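Local coordinates for fibrinogen-binding protein (PDB 4H6H) that probably inhibits the complement system of the host, as a staphylococcal complement inhibitor of the SCIN family, at residues 17-22 and 62-67. Sequence-based numbering, arbitrary orientation.
Sequences KRIAEE and NDFVSM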
loop_
_atom_site.group_PDB
_atom_site.type_symbol
_atom_site.label_atom_id
_atom_site.label_comp_id
_atom_site.label_asym_id
_atom_site.label_seq_id
_atom_site.Cartn_x
_atom_site.Cartn_y
_atom_site.Cartn_z
ATOM N N LYS A 17 11.056 -11.927 2.397
ATOM C CA LYS A 17 10.948 -11.330 3.725
ATOM C C LYS A 17 10.934 -9.796 3.660
ATOM O O LYS A 17 10.239 -9.142 4.442
ATOM C CB LYS A 17 12.080 -11.817 4.637
ATOM C CG LYS A 17 11.861 -13.205 5.230
ATOM C CD LYS A 17 10.784 -13.173 6.327
ATOM C CE LYS A 17 10.692 -14.489 7.113
ATOM N NZ LYS A 17 10.058 -15.608 6.361
ATOM N N ARG A 18 11.674 -9.236 2.704
ATOM C CA ARG A 18 11.835 -7.783 2.580
ATOM C C ARG A 18 10.577 -7.020 2.117
ATOM O O ARG A 18 10.166 -6.083 2.792
ATOM C CB ARG A 18 13.050 -7.423 1.705
ATOM C CG ARG A 18 13.375 -5.924 1.679
ATOM C CD ARG A 18 14.412 -5.548 0.619
ATOM N NE ARG A 18 14.017 -5.953 -0.729
ATOM C CZ ARG A 18 13.284 -5.220 -1.570
ATOM N NH1 ARG A 18 12.836 -4.022 -1.222
ATOM N NH2 ARG A 18 12.993 -5.683 -2.782
ATOM N N ILE A 19 9.967 -7.391 0.988
ATOM C CA ILE A 19 8.776 -6.656 0.570
ATOM C C ILE A 19 7.638 -6.912 1.526
ATOM O O ILE A 19 6.820 -6.022 1.738
ATOM C CB ILE A 19 8.297 -6.940 -0.876
ATOM C CG1 ILE A 19 8.750 -8.315 -1.332
ATOM C CG2 ILE A 19 8.771 -5.864 -1.827
ATOM C CD1 ILE A 19 7.893 -9.437 -0.788
ATOM N N ALA A 20 7.578 -8.115 2.102
ATOM C CA ALA A 20 6.483 -8.422 3.019
ATOM C C ALA A 20 6.539 -7.447 4.179
ATOM O O ALA A 20 5.523 -6.873 4.575
ATOM C CB ALA A 20 6.542 -9.848 3.511
ATOM N N GLU A 21 7.736 -7.239 4.708
ATOM C CA GLU A 21 7.909 -6.299 5.797
ATOM C C GLU A 21 7.547 -4.904 5.356
ATOM O O GLU A 21 6.802 -4.210 6.036
ATOM C CB GLU A 21 9.346 -6.302 6.304
ATOM C CG GLU A 21 9.435 -5.934 7.767
ATOM C CD GLU A 21 8.647 -6.911 8.633
ATOM O OE1 GLU A 21 9.037 -8.101 8.673
ATOM O OE2 GLU A 21 7.633 -6.499 9.252
ATOM N N GLU A 22 8.086 -4.498 4.214
ATOM C CA GLU A 22 7.893 -3.145 3.708
ATOM C C GLU A 22 6.435 -2.898 3.312
ATOM O O GLU A 22 5.926 -1.794 3.455
ATOM C CB GLU A 22 8.828 -2.873 2.525
ATOM C CG GLU A 22 10.302 -2.979 2.894
ATOM C CD GLU A 22 11.242 -2.850 1.697
ATOM O OE1 GLU A 22 10.750 -2.569 0.581
ATOM O OE2 GLU A 22 12.477 -3.020 1.877
ATOM N N ASN A 62 2.003 -14.523 -0.709
ATOM C CA ASN A 62 3.435 -14.474 -0.484
ATOM C C ASN A 62 4.215 -14.429 -1.809
ATOM O O ASN A 62 5.349 -14.910 -1.908
ATOM C CB ASN A 62 3.895 -15.601 0.440
ATOM C CG ASN A 62 5.300 -15.364 1.003
ATOM O OD1 ASN A 62 5.753 -14.226 1.125
ATOM N ND2 ASN A 62 5.991 -16.442 1.344
ATOM N N ASP A 63 3.593 -13.840 -2.827
ATOM C CA ASP A 63 4.207 -13.726 -4.144
ATOM C C ASP A 63 4.984 -12.421 -4.247
ATOM O O ASP A 63 4.396 -11.344 -4.175
ATOM C CB ASP A 63 3.130 -13.765 -5.230
ATOM C CG ASP A 63 3.668 -13.419 -6.608
ATOM O OD1 ASP A 63 4.901 -13.495 -6.824
ATOM O OD2 ASP A 63 2.850 -13.071 -7.485
ATOM N N PHE A 64 6.298 -12.520 -4.444
ATOM C CA PHE A 64 7.164 -11.340 -4.468
ATOM C C PHE A 64 6.730 -10.243 -5.448
ATOM O O PHE A 64 6.863 -9.059 -5.160
ATOM C CB PHE A 64 8.614 -11.735 -4.737
ATOM C CG PHE A 64 9.553 -10.566 -4.793
ATOM C CD1 PHE A 64 9.658 -9.796 -5.942
ATOM C CD2 PHE A 64 10.328 -10.230 -3.692
ATOM C CE1 PHE A 64 10.505 -8.717 -5.983
ATOM C CE2 PHE A 64 11.195 -9.149 -3.733
ATOM C CZ PHE A 64 11.279 -8.393 -4.872
ATOM N N VAL A 65 6.218 -10.629 -6.608
ATOM C CA VAL A 65 5.815 -9.649 -7.613
ATOM C C VAL A 65 4.550 -8.880 -7.229
ATOM O O VAL A 65 4.495 -7.649 -7.323
ATOM C CB VAL A 65 5.610 -10.332 -8.959
ATOM C CG1 VAL A 65 5.043 -9.353 -9.971
ATOM C CG2 VAL A 65 6.937 -10.926 -9.428
ATOM N N SER A 66 3.531 -9.619 -6.799
ATOM C CA SER A 66 2.282 -9.022 -6.330
ATOM C C SER A 66 2.535 -8.062 -5.176
ATOM O O SER A 66 2.011 -6.953 -5.136
ATOM C CB SER A 66 1.319 -10.113 -5.885
ATOM O OG SER A 66 0.827 -10.837 -6.996
ATOM N N MET A 67 3.337 -8.506 -4.226
ATOM C CA MET A 67 3.697 -7.658 -3.112
ATOM C C MET A 67 4.398 -6.370 -3.556
ATOM O O MET A 67 4.097 -5.296 -3.032
ATOM C CB MET A 67 4.575 -8.434 -2.145
ATOM C CG MET A 67 3.893 -9.643 -1.531
ATOM S SD MET A 67 4.806 -10.127 -0.070
ATOM C CE MET A 67 3.853 -11.482 0.545
#
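Ile19 of helix 12-27 reaches between Phe64 and Met67 at the start of helix 64-85, and these apolar side chains carry most of the contact. Two successive carbons of its longer branch divide the work: CG1 rests 3.4 Å from Phe64 CD2, while CD1 goes on to Met67 CB at 3.7 Å; its still closer approach to SD is doubtful. Isoleucine suits this buried place because its apolar arm is long enough to serve both neighbours, crossing each at about a right angle. Met67 runs extended beyond CG (chi2 -162°), which carries its sulfur past Ile19 to Ala20, where SD lies 3.9 Å from CA; the small methyl of Ala20 lets the thioether come close to the helix backbone. Met67 also touches Leu23 of helix 12-27 and Ala58 and Leu59 of helix 42-61.

Polar groups border this apolar centre. Phenylalanine suits position 64 by giving Ile19 an apolar partner and the guanidinium a ring edge: Arg18 NH2 lies 3.8 Å from CZ, the planes 61° apart. The long arginine reaches it from a partly exposed position, and a bend at chi3 (57°) lets NH1 form a salt bridge with Glu22 OE1 at 3.1 Å. Phe64 also meets the ring of His15.

No hydrogen bond joins the two segments. Capping instead fixes the helix start: Asp63, the N-cap, accepts from Val65 N at OD1 (3.2 Å) and from Ser66 OG at OD2, both from above its carboxylate plane. Asn62, the first residue after helix 42-61, has positive phi, which asparagine tolerates well. The contact thus joins the first helix to the start of the last in the up-down-up three-helix bundle of SCIN proteins.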